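PDB 6TZ0: RNA-dependent RNA Polymerase from Bombyx mori cytoplasmic polyhedrosis virus, which catalyses RNA-templated RNA synthesis, transcribing the double-stranded viral genome into plus strands and, after core assembly, making the complementary minus strands. Local coordinates for residues S448-Q453 with T935-L940; T865-Y870 with P1145-F1150. All blocks are in the same frame, centred on the assembly; numbering follows the deposited sequence.

Contact 1 (S448-Q453 with T935-L940)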
ATOM      1  N   SER A 448     -13.260   5.539   6.427  1.00 51.80           N
ATOM      2  CA  SER A 448     -12.805   4.227   6.847  1.00 51.80           C
ATOM      3  C   SER A 448     -13.515   3.149   6.047  1.00 51.80           C
ATOM      4  O   SER A 448     -14.684   3.293   5.683  1.00 51.80           O
ATOM      5  CB  SER A 448     -13.065   4.014   8.333  1.00 51.80           C
ATOM      6  OG  SER A 448     -14.448   3.920   8.573  1.00 51.80           O
ATOM      7  N   ARG A 449     -12.800   2.058   5.782  1.00 42.83           N
ATOM      8  CA  ARG A 449     -13.381   0.964   5.021  1.00 42.83           C
ATOM      9  C   ARG A 449     -14.381   0.172   5.847  1.00 42.83           C
ATOM     10  O   ARG A 449     -15.289  -0.446   5.285  1.00 42.83           O
ATOM     11  CB  ARG A 449     -12.279   0.051   4.500  1.00 42.83           C
ATOM     12  CG  ARG A 449     -11.435   0.699   3.441  1.00 42.83           C
ATOM     13  CD  ARG A 449     -10.455  -0.271   2.843  1.00 42.83           C
ATOM     14  NE  ARG A 449      -9.655   0.368   1.808  1.00 42.83           N
ATOM     15  CZ  ARG A 449     -10.022   0.458   0.536  1.00 42.83           C
ATOM     16  NH1 ARG A 449     -11.173  -0.053   0.136  1.00 42.83           N
ATOM     17  NH2 ARG A 449      -9.235   1.055  -0.341  1.00 42.83           N
ATOM     18  N   ILE A 450     -14.260   0.204   7.170  1.00 43.09           N
ATOM     19  CA  ILE A 450     -15.143  -0.623   7.980  1.00 43.09           C
ATOM     20  C   ILE A 450     -16.513   0.041   8.166  1.00 43.09           C
ATOM     21  O   ILE A 450     -17.531  -0.653   8.230  1.00 43.09           O
ATOM     22  CB  ILE A 450     -14.449  -0.984   9.310  1.00 43.09           C
ATOM     23  CG1 ILE A 450     -15.167  -2.142   9.994  1.00 43.09           C
ATOM     24  CG2 ILE A 450     -14.305   0.209  10.232  1.00 43.09           C
ATOM     25  CD1 ILE A 450     -15.075  -3.440   9.222  1.00 43.09           C
ATOM     26  N   VAL A 451     -16.589   1.372   8.171  1.00 45.24           N
ATOM     27  CA  VAL A 451     -17.892   2.032   8.194  1.00 45.24           C
ATOM     28  C   VAL A 451     -18.560   1.932   6.829  1.00 45.24           C
ATOM     29  O   VAL A 451     -19.775   1.728   6.731  1.00 45.24           O
ATOM     30  CB  VAL A 451     -17.736   3.489   8.675  1.00 45.24           C
ATOM     31  CG1 VAL A 451     -19.018   4.278   8.525  1.00 45.24           C
ATOM     32  CG2 VAL A 451     -17.338   3.497  10.126  1.00 45.24           C
ATOM     33  N   MET A 452     -17.763   2.016   5.763  1.00 43.49           N
ATOM     34  CA  MET A 452     -18.250   1.774   4.407  1.00 43.49           C
ATOM     35  C   MET A 452     -18.793   0.358   4.249  1.00 43.49           C
ATOM     36  O   MET A 452     -19.798   0.144   3.565  1.00 43.49           O
ATOM     37  CB  MET A 452     -17.111   2.044   3.426  1.00 43.49           C
ATOM     38  CG  MET A 452     -17.333   1.711   1.962  1.00 43.49           C
ATOM     39  SD  MET A 452     -18.508   2.654   0.996  1.00 43.49           S
ATOM     40  CE  MET A 452     -18.688   1.571  -0.418  1.00 43.49           C
ATOM     41  N   GLN A 453     -18.160  -0.615   4.897  1.00 40.86           N
ATOM     42  CA  GLN A 453     -18.652  -1.985   4.835  1.00 40.86           C
ATOM     43  C   GLN A 453     -19.887  -2.170   5.711  1.00 40.86           C
ATOM     44  O   GLN A 453     -20.782  -2.950   5.372  1.00 40.86           O
ATOM     45  CB  GLN A 453     -17.532  -2.947   5.235  1.00 40.86           C
ATOM     46  CG  GLN A 453     -17.901  -4.412   5.180  1.00 40.86           C
ATOM     47  CD  GLN A 453     -18.249  -4.876   3.791  1.00 40.86           C
ATOM     48  OE1 GLN A 453     -17.569  -4.552   2.825  1.00 40.86           O
ATOM     49  NE2 GLN A 453     -19.329  -5.627   3.680  1.00 40.86           N
ATOM     50  N   THR A 935     -24.468  -3.862  14.400  1.00 49.01           N
ATOM     51  CA  THR A 935     -25.273  -5.076  14.405  1.00 49.01           C
ATOM     52  C   THR A 935     -25.396  -5.659  13.004  1.00 49.01           C
ATOM     53  O   THR A 935     -25.342  -6.881  12.826  1.00 49.01           O
ATOM     54  CB  THR A 935     -26.655  -4.764  14.984  1.00 49.01           C
ATOM     55  OG1 THR A 935     -26.504  -4.190  16.286  1.00 49.01           O
ATOM     56  CG2 THR A 935     -27.499  -6.013  15.106  1.00 49.01           C
ATOM     57  N   SER A 936     -25.537  -4.799  11.993  1.00 47.05           N
ATOM     58  CA  SER A 936     -25.582  -5.291  10.622  1.00 47.05           C
ATOM     59  C   SER A 936     -24.221  -5.784  10.155  1.00 47.05           C
ATOM     60  O   SER A 936     -24.149  -6.708   9.340  1.00 47.05           O
ATOM     61  CB  SER A 936     -26.093  -4.201   9.688  1.00 47.05           C
ATOM     62  OG  SER A 936     -25.171  -3.133   9.612  1.00 47.05           O
ATOM     63  N   LEU A 937     -23.139  -5.190  10.658  1.00 46.26           N
ATOM     64  CA  LEU A 937     -21.806  -5.629  10.260  1.00 46.26           C
ATOM     65  C   LEU A 937     -21.447  -6.978  10.868  1.00 46.26           C
ATOM     66  O   LEU A 937     -20.725  -7.761  10.244  1.00 46.26           O
ATOM     67  CB  LEU A 937     -20.782  -4.568  10.651  1.00 46.26           C
ATOM     68  CG  LEU A 937     -19.312  -4.808  10.335  1.00 46.26           C
ATOM     69  CD1 LEU A 937     -19.122  -5.040   8.858  1.00 46.26           C
ATOM     70  CD2 LEU A 937     -18.518  -3.613  10.782  1.00 46.26           C
ATOM     71  N   GLU A 938     -21.961  -7.280  12.062  1.00 52.32           N
ATOM     72  CA  GLU A 938     -21.695  -8.573  12.693  1.00 52.32           C
ATOM     73  C   GLU A 938     -22.308  -9.759  11.961  1.00 52.32           C
ATOM     74  O   GLU A 938     -21.946 -10.898  12.267  1.00 52.32           O
ATOM     75  CB  GLU A 938     -22.216  -8.595  14.124  1.00 52.32           C
ATOM     76  CG  GLU A 938     -21.460  -7.734  15.077  1.00 52.32           C
ATOM     77  CD  GLU A 938     -22.017  -7.815  16.475  1.00 52.32           C
ATOM     78  OE1 GLU A 938     -23.057  -8.478  16.666  1.00 52.32           O
ATOM     79  OE2 GLU A 938     -21.421  -7.208  17.389  1.00 52.32           O
ATOM     80  N   GLN A 939     -23.224  -9.536  11.025  1.00 43.62           N
ATOM     81  CA  GLN A 939     -23.918 -10.624  10.362  1.00 43.62           C
ATOM     82  C   GLN A 939     -23.217 -11.086   9.094  1.00 43.62           C
ATOM     83  O   GLN A 939     -23.872 -11.650   8.215  1.00 43.62           O
ATOM     84  CB  GLN A 939     -25.350 -10.208  10.030  1.00 43.62           C
ATOM     85  CG  GLN A 939     -26.121  -9.674  11.211  1.00 43.62           C
ATOM     86  CD  GLN A 939     -26.003 -10.557  12.420  1.00 43.62           C
ATOM     87  OE1 GLN A 939     -25.451 -10.157  13.440  1.00 43.62           O
ATOM     88  NE2 GLN A 939     -26.493 -11.781  12.307  1.00 43.62           N
ATOM     89  N   LEU A 940     -21.911 -10.857   8.970  1.00 40.93           N
ATOM     90  CA  LEU A 940     -21.227 -11.112   7.710  1.00 40.93           C
ATOM     91  C   LEU A 940     -20.220 -12.246   7.760  1.00 40.93           C
ATOM     92  O   LEU A 940     -19.786 -12.700   6.704  1.00 40.93           O
ATOM     93  CB  LEU A 940     -20.517  -9.848   7.215  1.00 40.93           C
ATOM     94  CG  LEU A 940     -21.403  -8.656   6.858  1.00 40.93           C
ATOM     95  CD1 LEU A 940     -20.552  -7.535   6.309  1.00 40.93           C
ATOM     96  CD2 LEU A 940     -22.489  -9.039   5.885  1.00 40.93           C
TER
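L937 reaches across to helix 449-455 and spreads its two methyl branches over two residues of it. CD2 of L937 is 3.7 Å from I450 CG1 and nearly as close to the CD1 methyl of I450. The other branch, CD1 of L937, is 3.9 Å from Q453 CG. The CB of L937 already heads for the opposing segment, and CG, anti to the backbone N (chi1 180°), carries the isobutyl fork on in that direction, where it meets both partners at about a right angle.

I450 does not aim at the other helix from its CB. The bond to CB sets off to one side, and it is the CG1-CD1 arm that comes nearer and meets L937. Q453 behaves in a similar way, starting off to one side and then bending at chi2 (63°), so that its aliphatic CG lies against L937 and its amide is carried on toward L940. There CD1 of L940 sits 3.5 Å from NE2 of Q453, a van der Waals contact between a methyl and an amide nitrogen.

Helix 449-455 belongs to the central polymerase domain and helix 927-937 to the C-terminal region. The first packs against the end of the second and the residues just after it, through side chains alone and away from the annotated nucleotide and metal sites. S448 starts the first helix as its N-cap, with OG accepting a weak bond from V451 N at 3.4 Å.

Neighbouring helices and a loop add to the packing: L973 and I977 of helix 973-979 touch L937, W417 and L421 of helix 413-422 lie on Q453, and Y460 touches both Q453 and L940. S936, next to L937 in sequence, hydrogen-bonds through OG to N64 of the viral structural protein 4 chain, which also packs on T935 and Q939.

Contact 2 (T865-Y870 with P1145-F1150)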
ATOM      1  N   THR A 865      20.774   4.410  27.015  1.00 43.64           N
ATOM      2  CA  THR A 865      20.088   4.447  28.293  1.00 43.64           C
ATOM      3  C   THR A 865      18.597   4.186  28.112  1.00 43.64           C
ATOM      4  O   THR A 865      17.997   4.524  27.088  1.00 43.64           O
ATOM      5  CB  THR A 865      20.334   5.781  29.003  1.00 43.64           C
ATOM      6  OG1 THR A 865      19.672   5.783  30.272  1.00 43.64           O
ATOM      7  CG2 THR A 865      19.849   6.948  28.182  1.00 43.64           C
ATOM      8  N   ALA A 866      18.013   3.541  29.115  1.00 44.84           N
ATOM      9  CA  ALA A 866      16.625   3.134  29.050  1.00 44.84           C
ATOM     10  C   ALA A 866      15.711   4.324  29.299  1.00 44.84           C
ATOM     11  O   ALA A 866      16.073   5.299  29.958  1.00 44.84           O
ATOM     12  CB  ALA A 866      16.343   2.031  30.063  1.00 44.84           C
ATOM     13  N   ARG A 867      14.507   4.232  28.758  1.00 46.68           N
ATOM     14  CA  ARG A 867      13.492   5.249  28.947  1.00 46.68           C
ATOM     15  C   ARG A 867      12.347   4.647  29.740  1.00 46.68           C
ATOM     16  O   ARG A 867      12.442   3.529  30.249  1.00 46.68           O
ATOM     17  CB  ARG A 867      13.013   5.806  27.608  1.00 46.68           C
ATOM     18  CG  ARG A 867      14.087   6.596  26.902  1.00 46.68           C
ATOM     19  CD  ARG A 867      13.607   7.170  25.594  1.00 46.68           C
ATOM     20  NE  ARG A 867      14.647   7.968  24.960  1.00 46.68           N
ATOM     21  CZ  ARG A 867      15.505   7.497  24.065  1.00 46.68           C
ATOM     22  NH1 ARG A 867      16.425   8.292  23.540  1.00 46.68           N
ATOM     23  NH2 ARG A 867      15.432   6.233  23.684  1.00 46.68           N
ATOM     24  N   GLY A 868      11.266   5.404  29.861  1.00 48.76           N
ATOM     25  CA  GLY A 868      10.152   4.957  30.664  1.00 48.76           C
ATOM     26  C   GLY A 868      10.290   5.405  32.099  1.00 48.76           C
ATOM     27  O   GLY A 868      10.724   6.528  32.363  1.00 48.76           O
ATOM     28  N   ALA A 869       9.951   4.526  33.041  1.00 47.00           N
ATOM     29  CA  ALA A 869      10.015   4.865  34.454  1.00 47.00           C
ATOM     30  C   ALA A 869      11.436   4.899  34.998  1.00 47.00           C
ATOM     31  O   ALA A 869      11.630   5.332  36.137  1.00 47.00           O
ATOM     32  CB  ALA A 869       9.178   3.880  35.268  1.00 47.00           C
ATOM     33  N   TYR A 870      12.427   4.460  34.219  1.00 45.80           N
ATOM     34  CA  TYR A 870      13.810   4.484  34.676  1.00 45.80           C
ATOM     35  C   TYR A 870      14.388   5.897  34.689  1.00 45.80           C
ATOM     36  O   TYR A 870      15.409   6.132  35.342  1.00 45.80           O
ATOM     37  CB  TYR A 870      14.647   3.542  33.802  1.00 45.80           C
ATOM     38  CG  TYR A 870      16.088   3.388  34.227  1.00 45.80           C
ATOM     39  CD1 TYR A 870      16.413   2.759  35.421  1.00 45.80           C
ATOM     40  CD2 TYR A 870      17.123   3.847  33.422  1.00 45.80           C
ATOM     41  CE1 TYR A 870      17.723   2.614  35.814  1.00 45.80           C
ATOM     42  CE2 TYR A 870      18.442   3.698  33.803  1.00 45.80           C
ATOM     43  CZ  TYR A 870      18.733   3.080  35.003  1.00 45.80           C
ATOM     44  OH  TYR A 870      20.044   2.929  35.389  1.00 45.80           O
ATOM     45  N   PRO A1145      14.749  -1.907  19.639  1.00 42.71           N
ATOM     46  CA  PRO A1145      15.635  -2.753  18.825  1.00 42.71           C
ATOM     47  C   PRO A1145      16.584  -1.979  17.925  1.00 42.71           C
ATOM     48  O   PRO A1145      17.685  -2.470  17.659  1.00 42.71           O
ATOM     49  CB  PRO A1145      14.653  -3.601  18.009  1.00 42.71           C
ATOM     50  CG  PRO A1145      13.415  -3.610  18.814  1.00 42.71           C
ATOM     51  CD  PRO A1145      13.334  -2.265  19.449  1.00 42.71           C
ATOM     52  N   ARG A1146      16.198  -0.799  17.433  1.00 41.41           N
ATOM     53  CA  ARG A1146      17.143   0.034  16.696  1.00 41.41           C
ATOM     54  C   ARG A1146      18.208   0.619  17.604  1.00 41.41           C
ATOM     55  O   ARG A1146      19.294   0.967  17.133  1.00 41.41           O
ATOM     56  CB  ARG A1146      16.412   1.167  15.977  1.00 41.41           C
ATOM     57  CG  ARG A1146      15.502   0.709  14.872  1.00 41.41           C
ATOM     58  CD  ARG A1146      16.321   0.233  13.698  1.00 41.41           C
ATOM     59  NE  ARG A1146      15.491  -0.225  12.593  1.00 41.41           N
ATOM     60  CZ  ARG A1146      15.974  -0.777  11.489  1.00 41.41           C
ATOM     61  NH1 ARG A1146      15.151  -1.170  10.529  1.00 41.41           N
ATOM     62  NH2 ARG A1146      17.281  -0.934  11.345  1.00 41.41           N
ATOM     63  N   GLN A1147      17.914   0.733  18.894  1.00 41.94           N
ATOM     64  CA  GLN A1147      18.864   1.266  19.857  1.00 41.94           C
ATOM     65  C   GLN A1147      19.887   0.205  20.250  1.00 41.94           C
ATOM     66  O   GLN A1147      21.091   0.474  20.292  1.00 41.94           O
ATOM     67  CB  GLN A1147      18.094   1.782  21.075  1.00 41.94           C
ATOM     68  CG  GLN A1147      18.904   2.570  22.070  1.00 41.94           C
ATOM     69  CD  GLN A1147      18.065   3.075  23.220  1.00 41.94           C
ATOM     70  OE1 GLN A1147      16.891   2.732  23.340  1.00 41.94           O
ATOM     71  NE2 GLN A1147      18.654   3.911  24.058  1.00 41.94           N
ATOM     72  N   LEU A1148      19.414  -1.000  20.558  1.00 41.10           N
ATOM     73  CA  LEU A1148      20.266  -2.142  20.896  1.00 41.10           C
ATOM     74  C   LEU A1148      20.363  -3.067  19.684  1.00 41.10           C
ATOM     75  O   LEU A1148      19.849  -4.184  19.675  1.00 41.10           O
ATOM     76  CB  LEU A1148      19.702  -2.878  22.116  1.00 41.10           C
ATOM     77  CG  LEU A1148      19.921  -2.485  23.586  1.00 41.10           C
ATOM     78  CD1 LEU A1148      21.304  -2.740  24.069  1.00 41.10           C
ATOM     79  CD2 LEU A1148      19.629  -1.035  23.828  1.00 41.10           C
ATOM     80  N   PHE A1149      21.041  -2.581  18.647  1.00 36.75           N
ATOM     81  CA  PHE A1149      20.987  -3.225  17.336  1.00 36.75           C
ATOM     82  C   PHE A1149      21.854  -4.483  17.285  1.00 36.75           C
ATOM     83  O   PHE A1149      21.349  -5.580  17.038  1.00 36.75           O
ATOM     84  CB  PHE A1149      21.403  -2.207  16.272  1.00 36.75           C
ATOM     85  CG  PHE A1149      21.308  -2.691  14.855  1.00 36.75           C
ATOM     86  CD1 PHE A1149      20.091  -2.713  14.196  1.00 36.75           C
ATOM     87  CD2 PHE A1149      22.442  -3.064  14.164  1.00 36.75           C
ATOM     88  CE1 PHE A1149      20.007  -3.142  12.885  1.00 36.75           C
ATOM     89  CE2 PHE A1149      22.363  -3.489  12.858  1.00 36.75           C
ATOM     90  CZ  PHE A1149      21.144  -3.529  12.217  1.00 36.75           C
ATOM     91  N   PHE A1150      23.159  -4.346  17.517  1.00 35.48           N
ATOM     92  CA  PHE A1150      24.043  -5.500  17.663  1.00 35.48           C
ATOM     93  C   PHE A1150      24.148  -6.010  19.091  1.00 35.48           C
ATOM     94  O   PHE A1150      24.705  -7.090  19.301  1.00 35.48           O
ATOM     95  CB  PHE A1150      25.463  -5.192  17.177  1.00 35.48           C
ATOM     96  CG  PHE A1150      25.632  -5.254  15.694  1.00 35.48           C
ATOM     97  CD1 PHE A1150      25.653  -6.473  15.044  1.00 35.48           C
ATOM     98  CD2 PHE A1150      25.836  -4.105  14.960  1.00 35.48           C
ATOM     99  CE1 PHE A1150      25.828  -6.538  13.679  1.00 35.48           C
ATOM    100  CE2 PHE A1150      26.015  -4.163  13.598  1.00 35.48           C
ATOM    101  CZ  PHE A1150      26.014  -5.383  12.957  1.00 35.48           C
TER
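Q1147 points its amide at the backbone of T865 and passes beside the guanidinium of R867. Its CG is anti to the backbone N and the chain runs extended beyond it, so the carboxamide is delivered at full length. NE2 of Q1147 gives a hydrogen bond to T865 O at 3.2 Å, moderately bent, with an N-H...O angle of 147°. The donor comes in from above the carbonyl plane, 38° out of it, and the acceptor in turn is tilted somewhat from the amide plane. The same NE2 also bonds to M863 O, so one side-chain nitrogen grips two backbone carbonyls of the 863-865 run.

R867 NH2 comes up obliquely to the amide of Q1147, nearest OE1 (3.8 Å) but hardly farther from NE2, a near approach rather than a bond. The arginine chain is extended from CG to NE, and the guanidinium and amide planes are left 38° apart. What holds the guanidinium is elsewhere: NH2 forms a salt bridge with D765 of helix 754-766, whose carboxylate probably offsets the arginine's charge, and NE bonds to E844 O.

Next to this, R867 and A869 make backbone bonds to V1142 and H1140. Strand 867-868 thus pairs with strand 1141-1142, and the bond from Q1147 to T865 is a side-chain-to-backbone hydrogen bond linking the loop after strand 1141-1142 to the lead-in of its partner strand, in a two-stranded antiparallel sheet of the C-terminal region.

In the fold
Going along the chain from the N terminus, 448-453 comes first, in the central polymerase domain, and the chain runs on for some four hundred residues before reaching 865-870 in the C-terminal region. It then arrives at 935-940, where contact 1 closes a loop of 481 residues and joins the two regions. Only much later does 1145-1150 return to 865-870, so contact 2 closes a loop of 274 residues inside the C-terminal region. The two loops cross, since the second opens before the first has closed. In space they are separate, with centres 40 Å apart and nearest atoms about 26 Å apart; contact 2 lies nearer the centre of the chain.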